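Local atomic coordinates of 5-formaminoimidazole-4-carboxamide-1-(beta)-D-ribofuranosyl 5'-monophosphate synthetase (Methanocaldococcus jannaschii, PDB entry 2R7L), a protein that catalyses the ATP- and formate-dependent formylation of the purine intermediate AICAR to FAICAR without folates. Residues 26-37 and 51-62. Residues are numbered along the deposited sequence; the frame is centred on the assembly and turned at random.
With AMZ (aminoimidazole 4-carboxamide ribonucleotide), chain F; SO4 (sulfate ion), chain B.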
# COMPACT_ATOMS: atom_id res chain seq x y z
N SER A 26 18.17 -5.40 21.96
CA SER A 26 17.72 -4.54 23.05
C SER A 26 17.68 -3.10 22.58
O SER A 26 18.06 -2.80 21.45
CB SER A 26 18.69 -4.65 24.24
OG SER A 26 18.17 -3.95 25.36
N HIS A 27 17.25 -2.21 23.48
CA HIS A 27 17.30 -0.76 23.26
C HIS A 27 16.36 -0.27 22.16
O HIS A 27 15.30 0.26 22.45
CB HIS A 27 18.73 -0.30 22.97
CG HIS A 27 18.90 1.18 23.06
ND1 HIS A 27 18.97 1.99 21.95
CD2 HIS A 27 19.02 2.00 24.13
CE1 HIS A 27 19.13 3.24 22.33
NE2 HIS A 27 19.15 3.28 23.65
N THR A 28 16.79 -0.43 20.91
CA THR A 28 16.01 0.00 19.75
C THR A 28 16.06 -1.03 18.62
O THR A 28 15.71 -0.74 17.48
CB THR A 28 16.54 1.34 19.20
OG1 THR A 28 17.98 1.32 19.21
CG2 THR A 28 16.04 2.52 20.04
N SER A 29 16.49 -2.25 18.94
CA SER A 29 16.76 -3.25 17.90
C SER A 29 15.52 -3.63 17.09
O SER A 29 15.62 -3.92 15.90
CB SER A 29 17.41 -4.49 18.51
OG SER A 29 16.47 -5.19 19.30
N LEU A 30 14.36 -3.62 17.72
CA LEU A 30 13.13 -4.05 17.04
C LEU A 30 12.90 -3.34 15.71
O LEU A 30 12.56 -3.99 14.73
CB LEU A 30 11.90 -3.92 17.94
CG LEU A 30 11.76 -5.03 18.98
CD1 LEU A 30 10.56 -4.78 19.88
CD2 LEU A 30 11.66 -6.37 18.31
N HIS A 31 13.08 -2.03 15.67
CA HIS A 31 12.89 -1.30 14.41
C HIS A 31 14.18 -1.19 13.61
O HIS A 31 14.15 -0.97 12.40
CB HIS A 31 12.22 0.06 14.61
CG HIS A 31 13.00 1.02 15.46
ND1 HIS A 31 13.99 1.83 14.96
CD2 HIS A 31 12.90 1.32 16.78
CE1 HIS A 31 14.49 2.57 15.93
NE2 HIS A 31 13.84 2.29 17.04
N ILE A 32 15.32 -1.37 14.27
CA ILE A 32 16.58 -1.50 13.56
C ILE A 32 16.54 -2.75 12.69
O ILE A 32 16.96 -2.72 11.53
CB ILE A 32 17.79 -1.60 14.52
CG1 ILE A 32 18.13 -0.22 15.10
CG2 ILE A 32 19.00 -2.17 13.79
CD1 ILE A 32 19.13 -0.28 16.27
N LEU A 33 16.03 -3.84 13.25
CA LEU A 33 15.96 -5.10 12.53
C LEU A 33 14.78 -5.09 11.54
O LEU A 33 14.95 -5.45 10.37
CB LEU A 33 15.88 -6.28 13.50
CG LEU A 33 17.07 -6.49 14.45
CD1 LEU A 33 16.84 -7.66 15.40
CD2 LEU A 33 18.38 -6.68 13.68
N LYS A 34 13.61 -4.66 12.01
CA LYS A 34 12.45 -4.51 11.12
C LYS A 34 12.78 -3.63 9.92
O LYS A 34 12.51 -3.99 8.78
CB LYS A 34 11.24 -3.95 11.85
CG LYS A 34 9.95 -3.93 11.02
CD LYS A 34 9.56 -5.33 10.57
CE LYS A 34 8.36 -5.31 9.63
NZ LYS A 34 7.86 -6.68 9.37
N GLY A 35 13.35 -2.46 10.19
CA GLY A 35 13.70 -1.53 9.12
C GLY A 35 14.63 -2.16 8.10
O GLY A 35 14.52 -1.91 6.90
N ALA A 36 15.58 -2.96 8.59
CA ALA A 36 16.51 -3.67 7.73
C ALA A 36 15.80 -4.68 6.83
O ALA A 36 16.05 -4.72 5.63
CB ALA A 36 17.56 -4.37 8.58
N LYS A 37 14.95 -5.51 7.42
CA LYS A 37 14.16 -6.46 6.65
C LYS A 37 13.36 -5.73 5.57
O LYS A 37 13.32 -6.17 4.43
CB LYS A 37 13.21 -7.23 7.57
CG LYS A 37 13.90 -8.18 8.53
CD LYS A 37 14.16 -9.53 7.90
CE LYS A 37 12.88 -10.33 7.78
NZ LYS A 37 13.13 -11.71 7.29
N ARG A 51 15.87 -13.59 27.14
CA ARG A 51 15.65 -12.27 26.52
C ARG A 51 15.43 -12.31 25.00
O ARG A 51 15.56 -11.28 24.32
CB ARG A 51 16.82 -11.35 26.85
CG ARG A 51 16.98 -11.05 28.35
CD ARG A 51 18.03 -9.99 28.60
NE ARG A 51 17.63 -8.67 28.11
CZ ARG A 51 18.31 -7.55 28.34
NH1 ARG A 51 19.42 -7.59 29.07
NH2 ARG A 51 17.89 -6.39 27.85
N ASP A 52 15.09 -13.48 24.47
CA ASP A 52 15.01 -13.67 23.01
C ASP A 52 13.58 -13.66 22.48
O ASP A 52 13.37 -13.45 21.28
CB ASP A 52 15.76 -14.94 22.57
CG ASP A 52 15.23 -16.20 23.23
OD1 ASP A 52 14.56 -16.10 24.28
OD2 ASP A 52 15.49 -17.30 22.70
N VAL A 53 12.62 -13.88 23.36
CA VAL A 53 11.21 -13.98 22.97
C VAL A 53 10.66 -12.84 22.11
O VAL A 53 9.97 -13.09 21.13
CB VAL A 53 10.30 -14.18 24.20
CG1 VAL A 53 8.84 -14.07 23.80
CG2 VAL A 53 10.56 -15.54 24.83
N PRO A 54 10.97 -11.58 22.46
CA PRO A 54 10.40 -10.48 21.67
C PRO A 54 10.87 -10.52 20.22
O PRO A 54 10.10 -10.20 19.31
CB PRO A 54 10.95 -9.23 22.37
CG PRO A 54 11.34 -9.68 23.74
CD PRO A 54 11.82 -11.08 23.56
N TYR A 55 12.12 -10.91 20.02
CA TYR A 55 12.75 -10.95 18.70
C TYR A 55 12.30 -12.16 17.90
O TYR A 55 12.34 -12.15 16.67
CB TYR A 55 14.27 -10.88 18.87
CG TYR A 55 14.57 -9.69 19.73
CD1 TYR A 55 14.57 -8.42 19.18
CD2 TYR A 55 14.75 -9.82 21.11
CE1 TYR A 55 14.78 -7.31 19.96
CE2 TYR A 55 14.97 -8.70 21.90
CZ TYR A 55 14.98 -7.45 21.31
OH TYR A 55 15.19 -6.31 22.06
N LYS A 56 11.85 -13.19 18.61
CA LYS A 56 11.35 -14.39 17.97
C LYS A 56 9.90 -14.21 17.57
O LYS A 56 9.51 -14.54 16.45
CB LYS A 56 11.51 -15.60 18.88
CG LYS A 56 12.97 -15.99 19.10
CD LYS A 56 13.10 -17.36 19.73
CE LYS A 56 12.34 -17.43 21.03
NZ LYS A 56 12.49 -18.77 21.67
N ARG A 57 9.10 -13.65 18.47
CA ARG A 57 7.67 -13.52 18.21
C ARG A 57 7.35 -12.36 17.27
O ARG A 57 6.32 -12.36 16.59
CB ARG A 57 6.89 -13.41 19.52
CG ARG A 57 7.18 -14.56 20.46
CD ARG A 57 5.99 -14.95 21.30
NE ARG A 57 6.38 -15.97 22.26
CZ ARG A 57 5.84 -16.11 23.47
NH1 ARG A 57 4.88 -15.29 23.87
NH2 ARG A 57 6.28 -17.07 24.27
N PHE A 58 8.22 -11.36 17.23
CA PHE A 58 8.02 -10.27 16.29
C PHE A 58 8.62 -10.61 14.91
O PHE A 58 8.42 -9.89 13.95
CB PHE A 58 8.56 -8.94 16.84
CG PHE A 58 7.61 -8.24 17.79
CD1 PHE A 58 6.32 -7.91 17.39
CD2 PHE A 58 8.02 -7.87 19.06
CE1 PHE A 58 5.45 -7.26 18.25
CE2 PHE A 58 7.15 -7.21 19.93
CZ PHE A 58 5.87 -6.90 19.52
N LYS A 59 9.36 -11.73 14.85
CA LYS A 59 9.81 -12.33 13.58
C LYS A 59 10.72 -11.40 12.81
O LYS A 59 10.63 -11.28 11.60
CB LYS A 59 8.61 -12.73 12.71
CG LYS A 59 7.74 -13.84 13.30
CD LYS A 59 8.51 -15.14 13.40
CE LYS A 59 7.78 -16.17 14.25
NZ LYS A 59 8.74 -17.15 14.84
N VAL A 60 11.63 -10.77 13.54
CA VAL A 60 12.33 -9.61 13.04
C VAL A 60 13.80 -9.94 12.76
O VAL A 60 14.51 -9.18 12.11
CB VAL A 60 12.15 -8.44 14.06
CG1 VAL A 60 13.40 -8.19 14.90
CG2 VAL A 60 11.68 -7.19 13.35
N ALA A 61 14.23 -11.11 13.22
CA ALA A 61 15.62 -11.50 13.03
C ALA A 61 15.72 -12.81 12.27
O ALA A 61 15.03 -13.79 12.59
CB ALA A 61 16.34 -11.60 14.37
N ASP A 62 16.59 -12.84 11.27
CA ASP A 62 16.77 -14.03 10.45
C ASP A 62 17.74 -15.00 11.10
O ASP A 62 17.51 -16.20 11.09
CB ASP A 62 17.26 -13.65 9.05
CG ASP A 62 16.21 -12.91 8.25
OD1 ASP A 62 15.00 -13.19 8.42
OD2 ASP A 62 16.60 -12.05 7.43
O5 AMZ F . 13.05 4.45 25.72
C6 AMZ F . 14.01 5.19 25.94
N2 AMZ F . 13.97 6.52 25.83
C3A AMZ F . 15.35 4.62 26.39
C7A AMZ F . 16.47 5.34 26.78
N3 AMZ F . 16.61 6.66 26.85
N1 AMZ F . 15.63 3.33 26.48
C5 AMZ F . 16.89 3.23 26.91
N AMZ F . 17.40 4.46 27.10
C1 AMZ F . 18.77 4.77 27.56
C2 AMZ F . 18.89 4.84 29.08
C3 AMZ F . 19.50 3.50 29.45
O2 AMZ F . 20.38 3.67 30.55
O1 AMZ F . 19.80 5.90 29.40
O AMZ F . 19.56 3.66 27.11
C AMZ F . 20.33 3.16 28.22
C4 AMZ F . 20.46 1.64 28.01
O3 AMZ F . 19.17 1.04 27.93
P AMZ F . 18.89 -0.32 28.68
OP1 AMZ F . 19.65 -1.48 28.17
O4 AMZ F . 19.21 -0.07 30.24
OP2 AMZ F . 17.29 -0.59 28.59
S SO4 B . 8.76 -18.65 22.01
O1 SO4 B . 9.16 -17.29 21.70
O2 SO4 B . 8.79 -18.86 23.46
O3 SO4 B . 7.40 -18.88 21.51
O4 SO4 B . 9.68 -19.59 21.37
O HOH W 1 8.35 -9.31 11.13
O HOH W 2 15.11 -12.07 5.02
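V60 is the wedge of this contact, its two methyls driven against successive residues of helix 29-37. CG1 presses tightly on L33, 3.4 Å from CB, the two side chains crossing at about a right angle; CG2 lies against the next residue, 3.5 Å from K34 N and 3.6 Å from K34 CB. L33 extends past this wedge to set CD1 4.1 Å from A61 CB. One turn earlier, L30 carries CG beside its backbone N (chi1 -77°), which sends CD2 to the Y55 ring, 3.7 Å from CE1, and to F58 CD2 at 4.0 Å. Both segments belong to the Rossmann-like N-terminal region, where helices 29-38 and 53-57 connect neighbouring strands of the parallel sheet; their axes run 26° from parallel, 11.0 Å apart, and the sheet lies under L33 and A61. At the far end K37, kinked at chi2 and chi3, reaches across to D62, which meets it from the opposite direction; NZ bonds to the syn lone pair of OD1 at 2.6 Å in a salt bridge, and a water accepting from NZ donates to OD2. NZ also bonds G40 O of the third subunit, while S42 OG of its own chain bonds D62 OD2. A methionine in place of K37 would probably leave the D62 carboxylate without its charged mate and cost the link to the third subunit. Toward the substrate, the hydroxyls of Y55 and S29 both bond E265 of the second subunit, and S26 OG bonds S94, itself hydrogen-bonded to the AICAR whose ribose ring oxygen lies at the H27 ring edge.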